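Sortase (Actinomyces oris, PDB 2XWG) is a class C sortase that probably joins pilin subunits covalently during the assembly of fimbriae on the bacterial surface, and binds calcium. Local coordinates at residues A[169-174]-A[180-185]; A[100-105]-A[136-141]; A[81-84]-A[88-91]. All blocks are in the same frame, centred on the assembly; numbering follows the deposited sequence.

Interaction 1 (A[169-174]-A[180-185])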
# COMPACT_ATOMS: atom_id res chain seq x y z
N GLY A 169 14.86 6.01 -8.46
CA GLY A 169 15.99 6.08 -7.55
C GLY A 169 15.67 6.72 -6.20
O GLY A 169 16.48 6.66 -5.25
N ASP A 170 14.52 7.37 -6.11
CA ASP A 170 14.04 7.84 -4.82
C ASP A 170 13.69 6.64 -3.93
O ASP A 170 13.33 5.56 -4.41
CB ASP A 170 12.86 8.82 -4.94
CG ASP A 170 13.32 10.27 -5.13
OD1 ASP A 170 14.45 10.58 -4.70
OD2 ASP A 170 12.55 11.09 -5.69
N VAL A 171 13.81 6.85 -2.64
CA VAL A 171 13.77 5.75 -1.70
C VAL A 171 12.60 5.93 -0.74
O VAL A 171 12.28 7.07 -0.40
CB VAL A 171 15.09 5.74 -0.94
CG1 VAL A 171 14.88 5.60 0.52
CG2 VAL A 171 15.99 4.65 -1.50
N PHE A 172 11.94 4.84 -0.38
CA PHE A 172 11.03 4.81 0.78
C PHE A 172 11.18 3.56 1.62
O PHE A 172 11.75 2.56 1.16
CB PHE A 172 9.55 5.02 0.40
CG PHE A 172 9.00 4.00 -0.56
CD1 PHE A 172 9.04 4.22 -1.93
CD2 PHE A 172 8.37 2.88 -0.09
CE1 PHE A 172 8.50 3.32 -2.82
CE2 PHE A 172 7.83 1.95 -0.96
CZ PHE A 172 7.89 2.17 -2.34
N TYR A 173 10.67 3.63 2.85
CA TYR A 173 10.83 2.55 3.82
C TYR A 173 9.50 2.18 4.40
O TYR A 173 8.76 3.05 4.80
CB TYR A 173 11.70 3.00 4.97
CG TYR A 173 13.06 3.47 4.57
CD1 TYR A 173 14.12 2.59 4.50
CD2 TYR A 173 13.30 4.81 4.28
CE1 TYR A 173 15.39 3.02 4.15
CE2 TYR A 173 14.56 5.25 3.94
CZ TYR A 173 15.60 4.35 3.88
OH TYR A 173 16.87 4.78 3.53
N VAL A 174 9.22 0.89 4.48
CA VAL A 174 7.99 0.41 5.09
C VAL A 174 8.32 -0.44 6.33
O VAL A 174 8.81 -1.55 6.19
CB VAL A 174 7.20 -0.40 4.07
CG1 VAL A 174 5.89 -0.90 4.68
CG2 VAL A 174 6.93 0.43 2.82
N THR A 180 12.25 -3.21 9.05
CA THR A 180 12.13 -2.09 8.13
C THR A 180 12.56 -2.48 6.72
O THR A 180 13.66 -2.96 6.52
CB THR A 180 12.97 -0.88 8.59
OG1 THR A 180 12.46 -0.39 9.84
CG2 THR A 180 12.90 0.24 7.58
N LEU A 181 11.67 -2.25 5.76
CA LEU A 181 11.89 -2.65 4.39
C LEU A 181 12.26 -1.44 3.53
O LEU A 181 11.48 -0.49 3.45
CB LEU A 181 10.61 -3.27 3.84
CG LEU A 181 9.84 -4.27 4.68
CD1 LEU A 181 8.72 -4.83 3.84
CD2 LEU A 181 10.73 -5.40 5.20
N LYS A 182 13.42 -1.46 2.89
CA LYS A 182 13.79 -0.38 2.00
C LYS A 182 13.37 -0.70 0.58
O LYS A 182 13.73 -1.76 0.07
CB LYS A 182 15.29 -0.15 2.03
CG LYS A 182 15.77 1.00 1.17
CD LYS A 182 17.28 1.14 1.28
CE LYS A 182 17.78 2.40 0.60
NZ LYS A 182 19.29 2.44 0.51
N TYR A 183 12.60 0.20 -0.05
CA TYR A 183 12.27 0.11 -1.49
C TYR A 183 12.87 1.27 -2.28
O TYR A 183 12.99 2.38 -1.77
CB TYR A 183 10.77 0.06 -1.71
CG TYR A 183 10.15 -1.16 -1.12
CD1 TYR A 183 9.82 -1.21 0.21
CD2 TYR A 183 9.91 -2.28 -1.88
CE1 TYR A 183 9.27 -2.33 0.77
CE2 TYR A 183 9.35 -3.40 -1.35
CZ TYR A 183 9.04 -3.43 -0.01
OH TYR A 183 8.49 -4.56 0.55
N GLU A 184 13.25 1.02 -3.53
CA GLU A 184 13.75 2.07 -4.40
C GLU A 184 12.77 2.24 -5.57
O GLU A 184 12.33 1.25 -6.15
CB GLU A 184 15.16 1.74 -4.89
CG GLU A 184 15.75 2.76 -5.87
CD GLU A 184 17.13 2.36 -6.42
OE1 GLU A 184 17.28 1.20 -6.88
OE2 GLU A 184 18.05 3.21 -6.39
N VAL A 185 12.41 3.48 -5.90
CA VAL A 185 11.42 3.74 -6.95
C VAL A 185 11.99 3.42 -8.32
O VAL A 185 13.04 3.93 -8.71
CB VAL A 185 10.98 5.21 -6.94
CG1 VAL A 185 10.06 5.50 -8.11
CG2 VAL A 185 10.32 5.55 -5.62
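Phe172 and Tyr183 face each other across a beta hairpin of the sortase beta-barrel, formed by strands 171-176 and 179-191. Phe172, Val174, Leu181 and Tyr183 line one face; Val171, Tyr173, Lys182 and Glu184 line the other. On the Phe172 face the bump is Tyr183 CB. It sits 3.8 Å from the centroid of the Phe172 ring, in a CH-pi contact. The two rings are nearly parallel (17°) but slid apart, so they barely overlap. Phe172 CG lies between the backbone N and the carbonyl carbon (chi1 59°), which places the ring over the neighbouring strand. Val185 CG2 fills in at its edge, 4.0 Å from Phe172 CE1. Val208, Leu210, Ile105 and Ile107 pack on this ring from other strands. On the other face an extended Lys182 runs beside Tyr173, pointing the same way; Lys182 CG is 3.6 Å from Tyr173 CE1. Farther out, Lys182 CE meets Val171 CG2 at 3.6 Å, so the aliphatic chain of Lys182 touches both Tyr173 and Val171. Six backbone bonds join the segments. One of them is off the usual line: Leu181 N reaches Val174 O at 3.0 Å from 51° above the carbonyl plane.

Interaction 2 (A[100-105]-A[136-141])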
# COMPACT_ATOMS: atom_id res chain seq x y z
N PRO A 100 -3.20 -1.16 16.25
CA PRO A 100 -4.27 -0.70 15.36
C PRO A 100 -3.68 -0.20 14.03
O PRO A 100 -4.36 -0.14 13.02
CB PRO A 100 -4.92 0.43 16.15
CG PRO A 100 -4.50 0.18 17.60
CD PRO A 100 -3.09 -0.35 17.47
N VAL A 101 -2.39 0.12 14.05
CA VAL A 101 -1.65 0.48 12.85
C VAL A 101 -1.04 -0.77 12.22
O VAL A 101 -0.30 -1.48 12.87
CB VAL A 101 -0.54 1.45 13.19
CG1 VAL A 101 0.36 1.66 12.02
CG2 VAL A 101 -1.14 2.76 13.67
N MET A 102 -1.34 -1.05 10.96
CA MET A 102 -0.77 -2.22 10.30
C MET A 102 0.74 -2.04 10.06
O MET A 102 1.54 -2.96 10.29
CB MET A 102 -1.53 -2.52 9.01
CG MET A 102 -0.72 -3.22 7.94
SD MET A 102 -1.64 -3.61 6.43
CE MET A 102 -3.29 -3.87 7.03
N ALA A 103 1.14 -0.85 9.62
CA ALA A 103 2.55 -0.57 9.30
C ALA A 103 2.76 0.94 9.19
O ALA A 103 1.82 1.73 9.32
CB ALA A 103 2.95 -1.26 8.01
N ARG A 104 4.00 1.33 8.93
CA ARG A 104 4.33 2.75 8.79
C ARG A 104 5.17 2.98 7.56
O ARG A 104 6.04 2.16 7.24
CB ARG A 104 5.15 3.23 9.97
CG ARG A 104 4.37 3.34 11.20
CD ARG A 104 4.87 4.50 11.99
NE ARG A 104 3.73 5.22 12.53
CZ ARG A 104 3.31 6.41 12.13
NH1 ARG A 104 3.95 7.09 11.16
NH2 ARG A 104 2.24 6.94 12.72
N ILE A 105 4.97 4.12 6.89
CA ILE A 105 5.77 4.44 5.71
C ILE A 105 6.39 5.79 5.85
O ILE A 105 5.75 6.72 6.32
CB ILE A 105 4.93 4.45 4.44
CG1 ILE A 105 5.81 4.79 3.23
CG2 ILE A 105 3.78 5.45 4.55
CD1 ILE A 105 5.14 4.46 1.95
N SER A 136 -0.82 -7.82 -1.59
CA SER A 136 0.01 -8.41 -0.56
C SER A 136 0.13 -7.49 0.65
O SER A 136 0.26 -6.28 0.51
CB SER A 136 1.41 -8.67 -1.12
OG SER A 136 1.36 -9.33 -2.38
N LEU A 137 0.08 -8.07 1.84
CA LEU A 137 0.35 -7.32 3.07
C LEU A 137 1.75 -6.74 3.01
O LEU A 137 2.64 -7.35 2.42
CB LEU A 137 0.20 -8.26 4.27
CG LEU A 137 -1.17 -8.90 4.43
CD1 LEU A 137 -1.20 -9.85 5.60
CD2 LEU A 137 -2.26 -7.85 4.56
N PRO A 138 1.97 -5.57 3.61
CA PRO A 138 3.30 -4.93 3.52
C PRO A 138 4.35 -5.53 4.46
O PRO A 138 4.79 -4.86 5.41
CB PRO A 138 3.02 -3.48 3.92
CG PRO A 138 1.85 -3.57 4.83
CD PRO A 138 1.01 -4.73 4.35
N VAL A 139 4.75 -6.78 4.21
CA VAL A 139 5.80 -7.43 4.98
C VAL A 139 6.90 -7.87 4.03
O VAL A 139 7.80 -8.63 4.40
CB VAL A 139 5.29 -8.66 5.77
CG1 VAL A 139 4.55 -8.24 7.05
CG2 VAL A 139 4.40 -9.52 4.88
N GLY A 140 6.84 -7.38 2.79
CA GLY A 140 7.87 -7.70 1.83
C GLY A 140 7.98 -9.19 1.55
O GLY A 140 7.11 -9.98 1.91
N GLY A 141 9.07 -9.59 0.89
CA GLY A 141 9.25 -10.98 0.56
C GLY A 141 8.95 -11.21 -0.90
O GLY A 141 8.55 -10.29 -1.59
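Met102 and Ala103 meet the ring of Pro138, joining a classic beta bulge at the start of strand 103-107 to an inverse gamma turn in the loop before strand 144-149. The sulfur makes the nearest approach, with Met102 SD 3.6 Å from Pro138 CD. Met102 CG stands 4.0 Å from Pro138 CG, and the thioether chain crosses the proline ring at about a right angle. Met102 CG is roughly anti to the backbone N (chi1 152°), and this carries the sulfur out to the ring. Ala103 CB adds a lighter touch, 4.1 Å from Pro138 CG. No hydrogen bond links the segments; the contact is buried and apolar. In the bulge Met102 and Ala103 share one partner, Ile116, and both side chains point toward the proline. The gamma turn centred on Pro138 is closed by Val139 N to Leu137 O at 2.8 Å. Further out, Met96 packs on Leu137, Pro138 and Val139, and Val174 of strand 171-176 also touches the proline. Pro138 O is held by Ser176 OG, and Leu137 N by Asn66 OD1 of helix 55-68. Ser136 O takes bonds from both Ser146 OG and His131 NE2. At the end of 136-141, Gly141 N is hydrogen-bonded to Asp206 OD2, and the other carboxylate oxygen of Asp206, OD1, is hydrogen-bonded to Tyr183 OH.

Interaction 3 (A[81-84]-A[88-91])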
# COMPACT_ATOMS: atom_id res chain seq x y z
N SER A 81 -16.44 3.36 -1.40
CA SER A 81 -16.06 4.21 -0.28
C SER A 81 -16.27 3.53 1.07
O SER A 81 -15.78 4.01 2.08
CB SER A 81 -16.82 5.54 -0.32
OG SER A 81 -18.14 5.38 0.16
N GLN A 82 -17.00 2.42 1.07
CA GLN A 82 -17.37 1.74 2.31
C GLN A 82 -16.52 0.50 2.54
O GLN A 82 -15.98 -0.06 1.59
CB GLN A 82 -18.85 1.32 2.27
CG GLN A 82 -19.85 2.48 2.15
CD GLN A 82 -20.28 3.06 3.50
OE1 GLN A 82 -19.44 3.47 4.32
NE2 GLN A 82 -21.60 3.09 3.75
N ARG A 83 -16.40 0.08 3.79
CA ARG A 83 -15.75 -1.19 4.10
C ARG A 83 -16.53 -2.34 3.45
O ARG A 83 -17.76 -2.39 3.57
CB ARG A 83 -15.68 -1.41 5.62
CG ARG A 83 -14.78 -0.45 6.39
CD ARG A 83 -14.92 -0.60 7.93
NE ARG A 83 -14.79 -1.98 8.38
CZ ARG A 83 -15.80 -2.72 8.85
NH1 ARG A 83 -17.01 -2.17 8.97
NH2 ARG A 83 -15.59 -3.98 9.22
N PRO A 84 -15.85 -3.27 2.77
CA PRO A 84 -16.64 -4.43 2.32
C PRO A 84 -17.12 -5.30 3.51
O PRO A 84 -16.71 -5.14 4.68
CB PRO A 84 -15.66 -5.22 1.42
CG PRO A 84 -14.43 -4.35 1.27
CD PRO A 84 -14.42 -3.40 2.44
N GLN A 88 -13.87 -13.25 3.65
CA GLN A 88 -12.47 -13.05 3.29
C GLN A 88 -11.92 -11.76 3.88
O GLN A 88 -10.80 -11.73 4.41
CB GLN A 88 -12.27 -13.06 1.78
CG GLN A 88 -12.80 -14.30 1.08
CD GLN A 88 -14.33 -14.31 0.96
OE1 GLN A 88 -14.95 -15.37 0.81
NE2 GLN A 88 -14.93 -13.12 1.01
N TYR A 89 -12.72 -10.70 3.80
CA TYR A 89 -12.32 -9.41 4.35
C TYR A 89 -12.15 -9.49 5.85
O TYR A 89 -11.26 -8.86 6.42
CB TYR A 89 -13.33 -8.32 4.01
CG TYR A 89 -12.83 -6.94 4.39
CD1 TYR A 89 -11.84 -6.30 3.64
CD2 TYR A 89 -13.32 -6.28 5.51
CE1 TYR A 89 -11.37 -5.04 3.98
CE2 TYR A 89 -12.86 -5.01 5.86
CZ TYR A 89 -11.88 -4.40 5.09
OH TYR A 89 -11.42 -3.13 5.42
N GLN A 90 -13.01 -10.25 6.52
CA GLN A 90 -12.88 -10.41 7.95
C GLN A 90 -11.63 -11.22 8.22
O GLN A 90 -10.94 -10.98 9.19
CB GLN A 90 -14.10 -11.10 8.55
CG GLN A 90 -15.33 -10.23 8.61
CD GLN A 90 -15.08 -8.90 9.30
OE1 GLN A 90 -15.48 -7.84 8.80
NE2 GLN A 90 -14.45 -8.94 10.47
N ALA A 91 -11.34 -12.19 7.36
CA ALA A 91 -10.14 -12.98 7.60
C ALA A 91 -8.92 -12.07 7.51
O ALA A 91 -7.94 -12.23 8.23
CB ALA A 91 -10.04 -14.13 6.60
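Tyr89, whose ring packs on Pro84, is held at its backbone by Thr86 OG1. This hydroxyl oxygen takes the Tyr89 N-H near the start of helix 87-93, and Gln88 NE2 makes a weak bond to it. The contact across the segments has no hydrogen bond of its own. Pro84 turns CD over one face of the tyrosine in a CH-pi contact, its ring crossing at about a right angle. Pro84 CD is 3.8 Å from the centroid of the Tyr89 ring, 14° off the ring normal. Pro84 CG follows, 4.0 Å from Tyr89 CD1. The tyrosine ring is brought to the proline because CG is anti to the backbone N (chi1 -171°). The carbonyl of the same proline also comes close, with Pro84 O 3.7 Å from Tyr89 CD2. Phe133 makes an edge-to-face pair with Tyr89, and Tyr92 meets the ring as well. Outside, Arg83 NE lies near the plane of the Tyr89 ring at its edge, 4.4 Å from CE2. Arg83 NH2 approaches Gln90 OE1 only to 3.9 Å, with the guanidinium and amide planes 77° apart. Segment 81-84 comes just after Pro77 and Glu80, ligands of one calcium ion, in a region consistent with the lid of class C sortases. Helix 87-93 leads straight into His94, a ligand of the other. The chemistry implies that CH-pi and apolar contacts, not polar bonds, join the two segments between the calcium-binding parts.

Interactions 1 and 2 touch. Leu181 CD1 lies 3.3 Å from Gly140 N, and Tyr183 OH lies 3.4 Å from Gly140 CA, so the hairpin packs on the loop that carries Pro138. Strands 171-176 and 103-107 are also neighbours in the same sheet. Interaction 3 stands apart, its centre about 17 Å from that of interaction 2 and about 28 Å from that of interaction 1, which lies across the chain's centre from it. The calcium sites lie nearer interactions 2 and 3: a bound ion is about 11 Å from the Met102 side chain and one about 7 Å from that of Pro84. Interaction 1 is away from the predicted catalytic residues, His151 and Cys213.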